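Local coordinates for tapirin (Caldicellulosiruptor kristjanssonii, PDB 6N2B), which probably binds cellulose at the cell surface through a calcium-containing beta-helix domain, consistent with a role in attachment to plant biomass, at residues M301-Y315 and Q321-I335. Residues are numbered along the deposited sequence; the frame is centred on the assembly and turned at random.
Sequences MELNGYGYYKANEIY and QVKNYGNFEIGSIGI
Between L303 and F328, two successive turns of a parallel beta-helix meet inside the coil, a worked example of how such a fold brings apolar side chains together in its interior. L303 CD1 lies over one face of the F328 ring, 4.0 Å from its centroid in a CH-pi contact. A chi1 of 178°, which sets CG opposite the backbone N, carries the F328 ring inward, where A311 CB touches CE1, and M301 CE and I314 CG2 meet CZ. Backbone bonds join the turns on three faces, among them Y309 N to N327 O and I314 N to I333 O; the register slips by one at the corner between A311 and E313, a beta bulge. T347 of the following turn also touches F328.

The outer side is looser. K310 NZ and E329 OE1 form a long salt bridge at 3.7 Å, and the near-parallel rings of Y306 and Y325 are slid apart, Y306 OH over the face of Y325. A separate, more closely bonded polar site lies at the type I' turn K323–G326: N324 ND2 bonds N304 OD1 at 2.6 Å, the two amides 20° from coplanar, while N304 ND2 donates a hydrogen bond to E302 OE2, which also pairs with K323 NZ. With a leucine here, N324 ND2 would probably lose its acceptor and be freer to turn, leaving E302 OE2 to K323. The chemistry implies a largely apolar interior and, outside, side-chain pairings from turn to turn.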
loop_
_atom_site.group_PDB
_atom_site.type_symbol
_atom_site.label_atom_id
_atom_site.label_comp_id
_atom_site.label_asym_id
_atom_site.label_seq_id
_atom_site.Cartn_x
_atom_site.Cartn_y
_atom_site.Cartn_z
ATOM N N MET A 301 -8.420 11.943 3.806
ATOM C CA MET A 301 -7.949 10.799 4.581
ATOM C C MET A 301 -8.901 10.627 5.749
ATOM O O MET A 301 -8.903 11.446 6.669
ATOM C CB MET A 301 -6.529 10.995 5.094
ATOM C CG MET A 301 -6.071 9.849 5.985
ATOM S SD MET A 301 -4.276 9.768 6.137
ATOM C CE MET A 301 -3.995 11.073 7.343
ATOM N N GLU A 302 -9.701 9.572 5.715
ATOM C CA GLU A 302 -10.683 9.293 6.751
ATOM C C GLU A 302 -10.116 8.206 7.652
ATOM O O GLU A 302 -10.011 7.040 7.250
ATOM C CB GLU A 302 -12.009 8.877 6.123
ATOM C CG GLU A 302 -13.146 8.700 7.090
ATOM C CD GLU A 302 -14.402 8.232 6.390
ATOM O OE1 GLU A 302 -14.514 8.462 5.159
ATOM O OE2 GLU A 302 -15.270 7.628 7.065
ATOM N N LEU A 303 -9.737 8.594 8.866
ATOM C CA LEU A 303 -9.135 7.678 9.827
ATOM C C LEU A 303 -10.198 7.316 10.856
ATOM O O LEU A 303 -10.258 7.869 11.955
ATOM C CB LEU A 303 -7.907 8.313 10.471
ATOM C CG LEU A 303 -6.841 8.683 9.447
ATOM C CD1 LEU A 303 -5.644 9.376 10.097
ATOM C CD2 LEU A 303 -6.400 7.440 8.700
ATOM N N ASN A 304 -11.068 6.384 10.475
ATOM C CA ASN A 304 -11.991 5.827 11.446
ATOM C C ASN A 304 -11.231 4.929 12.390
ATOM O O ASN A 304 -10.111 4.507 12.120
ATOM C CB ASN A 304 -13.116 5.047 10.782
ATOM C CG ASN A 304 -14.162 5.953 10.207
ATOM O OD1 ASN A 304 -14.957 6.542 10.946
ATOM N ND2 ASN A 304 -14.155 6.103 8.881
ATOM N N GLY A 305 -11.866 4.612 13.506
ATOM C CA GLY A 305 -11.154 4.384 14.732
ATOM C C GLY A 305 -11.125 2.952 15.216
ATOM O O GLY A 305 -11.612 2.018 14.573
ATOM N N TYR A 306 -10.656 2.838 16.458
ATOM C CA TYR A 306 -9.844 1.773 17.011
ATOM C C TYR A 306 -8.653 1.592 16.092
ATOM O O TYR A 306 -8.630 0.744 15.195
ATOM C CB TYR A 306 -10.693 0.547 17.275
ATOM C CG TYR A 306 -11.589 0.893 18.440
ATOM C CD1 TYR A 306 -11.059 1.536 19.562
ATOM C CD2 TYR A 306 -12.966 0.679 18.394
ATOM C CE1 TYR A 306 -11.866 1.907 20.626
ATOM C CE2 TYR A 306 -13.785 1.047 19.465
ATOM C CZ TYR A 306 -13.226 1.661 20.574
ATOM O OH TYR A 306 -14.026 2.029 21.631
ATOM N N GLY A 307 -7.681 2.467 16.300
ATOM C CA GLY A 307 -6.481 2.511 15.509
ATOM C C GLY A 307 -5.543 3.576 16.025
ATOM O O GLY A 307 -5.983 4.579 16.594
ATOM N N TYR A 308 -4.247 3.360 15.844
ATOM C CA TYR A 308 -3.230 4.352 16.151
ATOM C C TYR A 308 -2.525 4.679 14.847
ATOM O O TYR A 308 -1.786 3.848 14.307
ATOM C CB TYR A 308 -2.264 3.832 17.212
ATOM C CG TYR A 308 -2.927 3.722 18.557
ATOM C CD1 TYR A 308 -3.733 2.621 18.871
ATOM C CD2 TYR A 308 -2.781 4.732 19.512
ATOM C CE1 TYR A 308 -4.364 2.519 20.107
ATOM C CE2 TYR A 308 -3.404 4.646 20.753
ATOM C CZ TYR A 308 -4.196 3.539 21.046
ATOM O OH TYR A 308 -4.816 3.456 22.279
ATOM N N TYR A 309 -2.761 5.879 14.343
ATOM C CA TYR A 309 -2.272 6.314 13.047
ATOM C C TYR A 309 -1.210 7.384 13.249
ATOM O O TYR A 309 -1.503 8.455 13.782
ATOM C CB TYR A 309 -3.429 6.856 12.223
ATOM C CG TYR A 309 -4.581 5.897 12.080
ATOM C CD1 TYR A 309 -4.604 4.957 11.049
ATOM C CD2 TYR A 309 -5.659 5.935 12.954
ATOM C CE1 TYR A 309 -5.665 4.080 10.904
ATOM C CE2 TYR A 309 -6.731 5.052 12.818
ATOM C CZ TYR A 309 -6.730 4.129 11.789
ATOM O OH TYR A 309 -7.791 3.245 11.633
ATOM N N LYS A 310 0.008 7.107 12.807
ATOM C CA LYS A 310 1.113 8.047 12.895
ATOM C C LYS A 310 1.606 8.409 11.500
ATOM O O LYS A 310 1.872 7.529 10.676
ATOM C CB LYS A 310 2.261 7.459 13.724
ATOM C CG LYS A 310 1.842 7.024 15.131
ATOM C CD LYS A 310 3.004 6.368 15.871
ATOM C CE LYS A 310 2.538 5.457 17.005
ATOM N NZ LYS A 310 2.550 6.114 18.346
ATOM N N ALA A 311 1.728 9.699 11.231
ATOM C CA ALA A 311 2.498 10.177 10.094
ATOM C C ALA A 311 3.511 11.201 10.592
ATOM O O ALA A 311 3.232 11.966 11.516
ATOM C CB ALA A 311 1.604 10.802 9.016
ATOM N N ASN A 312 4.695 11.206 9.993
ATOM C CA ASN A 312 5.657 12.240 10.340
ATOM C C ASN A 312 5.417 13.512 9.542
ATOM O O ASN A 312 5.566 14.617 10.073
ATOM C CB ASN A 312 7.075 11.739 10.119
ATOM C CG ASN A 312 8.044 12.381 11.068
ATOM O OD1 ASN A 312 7.923 12.230 12.291
ATOM N ND2 ASN A 312 9.006 13.126 10.522
ATOM N N GLU A 313 5.085 13.374 8.259
ATOM C CA GLU A 313 4.632 14.472 7.420
ATOM C C GLU A 313 3.309 14.044 6.825
ATOM O O GLU A 313 3.141 12.869 6.481
ATOM C CB GLU A 313 5.624 14.804 6.308
ATOM C CG GLU A 313 7.068 14.601 6.708
ATOM C CD GLU A 313 8.074 15.082 5.659
ATOM O OE1 GLU A 313 7.657 15.646 4.615
ATOM O OE2 GLU A 313 9.296 14.892 5.889
ATOM N N ILE A 314 2.363 14.982 6.731
ATOM C CA ILE A 314 1.059 14.726 6.117
ATOM C C ILE A 314 0.686 15.947 5.293
ATOM O O ILE A 314 0.696 17.070 5.800
ATOM C CB ILE A 314 -0.034 14.392 7.163
ATOM C CG1 ILE A 314 -1.443 14.486 6.568
ATOM C CG2 ILE A 314 0.057 15.293 8.367
ATOM C CD1 ILE A 314 -1.756 13.425 5.539
ATOM N N TYR A 315 0.386 15.739 4.019
ATOM C CA TYR A 315 -0.050 16.809 3.135
ATOM C C TYR A 315 -1.349 16.388 2.480
ATOM O O TYR A 315 -1.455 15.261 1.990
ATOM C CB TYR A 315 0.995 17.117 2.064
ATOM C CG TYR A 315 2.389 17.292 2.613
ATOM C CD1 TYR A 315 2.782 18.493 3.175
ATOM C CD2 TYR A 315 3.311 16.253 2.576
ATOM C CE1 TYR A 315 4.071 18.662 3.684
ATOM C CE2 TYR A 315 4.595 16.415 3.069
ATOM C CZ TYR A 315 4.967 17.621 3.631
ATOM O OH TYR A 315 6.228 17.795 4.142
ATOM N N GLN A 321 -10.118 13.515 8.292
ATOM C CA GLN A 321 -11.053 13.204 9.356
ATOM C C GLN A 321 -10.428 12.186 10.290
ATOM O O GLN A 321 -9.848 11.197 9.847
ATOM C CB GLN A 321 -12.358 12.630 8.822
ATOM C CG GLN A 321 -13.057 13.427 7.757
ATOM C CD GLN A 321 -14.168 12.608 7.091
ATOM O OE1 GLN A 321 -15.210 12.326 7.704
ATOM N NE2 GLN A 321 -13.932 12.198 5.836
ATOM N N VAL A 322 -10.564 12.426 11.582
ATOM C CA VAL A 322 -10.162 11.485 12.609
ATOM C C VAL A 322 -11.396 11.294 13.478
ATOM O O VAL A 322 -11.817 12.230 14.167
ATOM C CB VAL A 322 -8.971 12.011 13.422
ATOM C CG1 VAL A 322 -8.535 11.011 14.484
ATOM C CG2 VAL A 322 -7.821 12.352 12.496
ATOM N N LYS A 323 -12.008 10.111 13.422
ATOM C CA LYS A 323 -13.269 9.941 14.133
ATOM C C LYS A 323 -13.447 8.500 14.587
ATOM O O LYS A 323 -12.640 7.614 14.281
ATOM C CB LYS A 323 -14.465 10.385 13.276
ATOM C CG LYS A 323 -14.671 9.578 12.015
ATOM C CD LYS A 323 -15.455 10.348 10.964
ATOM C CE LYS A 323 -16.174 9.398 10.002
ATOM N NZ LYS A 323 -17.013 10.114 8.988
ATOM N N ASN A 324 -14.533 8.294 15.335
ATOM C CA ASN A 324 -14.942 6.991 15.862
ATOM C C ASN A 324 -13.806 6.313 16.623
ATOM O O ASN A 324 -13.499 5.141 16.417
ATOM C CB ASN A 324 -15.488 6.104 14.749
ATOM C CG ASN A 324 -16.762 6.666 14.152
ATOM O OD1 ASN A 324 -17.735 6.897 14.873
ATOM N ND2 ASN A 324 -16.753 6.939 12.847
ATOM N N TYR A 325 -13.195 7.075 17.529
ATOM C CA TYR A 325 -12.135 6.690 18.470
ATOM C C TYR A 325 -10.769 6.553 17.813
ATOM O O TYR A 325 -9.841 6.038 18.451
ATOM C CB TYR A 325 -12.463 5.403 19.228
ATOM C CG TYR A 325 -13.652 5.573 20.128
ATOM C CD1 TYR A 325 -14.938 5.327 19.659
ATOM C CD2 TYR A 325 -13.502 6.017 21.441
ATOM C CE1 TYR A 325 -16.055 5.501 20.473
ATOM C CE2 TYR A 325 -14.612 6.193 22.272
ATOM C CZ TYR A 325 -15.887 5.933 21.780
ATOM O OH TYR A 325 -16.997 6.096 22.581
ATOM N N GLY A 326 -10.593 7.034 16.585
ATOM C CA GLY A 326 -9.287 6.970 15.959
ATOM C C GLY A 326 -8.285 7.906 16.610
ATOM O O GLY A 326 -8.626 8.974 17.109
ATOM N N ASN A 327 -7.020 7.483 16.589
ATOM C CA ASN A 327 -5.898 8.227 17.147
ATOM C C ASN A 327 -4.949 8.580 16.022
ATOM O O ASN A 327 -4.424 7.683 15.355
ATOM C CB ASN A 327 -5.141 7.405 18.183
ATOM C CG ASN A 327 -5.708 7.542 19.553
ATOM O OD1 ASN A 327 -5.135 8.221 20.401
ATOM N ND2 ASN A 327 -6.845 6.890 19.791
ATOM N N PHE A 328 -4.690 9.869 15.839
ATOM C CA PHE A 328 -3.820 10.318 14.763
ATOM C C PHE A 328 -2.772 11.266 15.324
ATOM O O PHE A 328 -3.126 12.294 15.906
ATOM C CB PHE A 328 -4.634 10.996 13.668
ATOM C CG PHE A 328 -3.803 11.517 12.553
ATOM C CD1 PHE A 328 -2.701 10.806 12.113
ATOM C CD2 PHE A 328 -4.116 12.725 11.944
ATOM C CE1 PHE A 328 -1.925 11.293 11.086
ATOM C CE2 PHE A 328 -3.348 13.214 10.910
ATOM C CZ PHE A 328 -2.258 12.500 10.472
ATOM N N GLU A 329 -1.490 10.938 15.133
ATOM C CA GLU A 329 -0.379 11.765 15.598
ATOM C C GLU A 329 0.445 12.282 14.427
ATOM O O GLU A 329 0.820 11.509 13.540
ATOM C CB GLU A 329 0.548 10.990 16.529
ATOM C CG GLU A 329 -0.125 10.234 17.647
ATOM C CD GLU A 329 0.886 9.796 18.693
ATOM O OE1 GLU A 329 2.102 9.740 18.361
ATOM O OE2 GLU A 329 0.465 9.531 19.843
ATOM N N ILE A 330 0.765 13.573 14.449
ATOM C CA ILE A 330 1.637 14.188 13.461
ATOM C C ILE A 330 2.994 14.437 14.104
ATOM O O ILE A 330 3.105 15.217 15.058
ATOM C CB ILE A 330 1.038 15.490 12.921
ATOM C CG1 ILE A 330 -0.347 15.219 12.333
ATOM C CG2 ILE A 330 1.969 16.105 11.880
ATOM C CD1 ILE A 330 -1.099 16.467 11.999
ATOM N N GLY A 331 4.034 13.793 13.566
ATOM C CA GLY A 331 5.329 13.805 14.224
ATOM C C GLY A 331 6.181 15.014 13.915
ATOM O O GLY A 331 6.994 15.424 14.749
ATOM N N SER A 332 6.002 15.616 12.740
ATOM C CA SER A 332 6.867 16.722 12.358
ATOM C C SER A 332 6.147 17.863 11.628
ATOM O O SER A 332 6.354 19.030 11.978
ATOM C CB SER A 332 8.024 16.191 11.519
ATOM O OG SER A 332 8.915 17.231 11.182
ATOM N N ILE A 333 5.317 17.580 10.620
ATOM C CA ILE A 333 4.674 18.669 9.871
ATOM C C ILE A 333 3.370 18.195 9.241
ATOM O O ILE A 333 3.224 17.031 8.857
ATOM C CB ILE A 333 5.635 19.259 8.807
ATOM C CG1 ILE A 333 5.099 20.578 8.268
ATOM C CG2 ILE A 333 5.846 18.280 7.691
ATOM C CD1 ILE A 333 6.119 21.346 7.445
ATOM N N GLY A 334 2.416 19.111 9.138
ATOM C CA GLY A 334 1.173 18.865 8.442
ATOM C C GLY A 334 0.722 20.097 7.680
ATOM O O GLY A 334 0.812 21.220 8.192
ATOM N N ILE A 335 0.276 19.899 6.438
ATOM C CA ILE A 335 -0.340 20.946 5.631
ATOM C C ILE A 335 -1.560 20.357 4.948
ATOM O O ILE A 335 -1.431 19.620 3.967
ATOM C CB ILE A 335 0.618 21.514 4.576
ATOM C CG1 ILE A 335 1.978 21.839 5.184
ATOM C CG2 ILE A 335 -0.018 22.717 3.917
ATOM C CD1 ILE A 335 3.011 22.296 4.166
HETATM O O HOH W 1 -8.288 4.150 18.841
#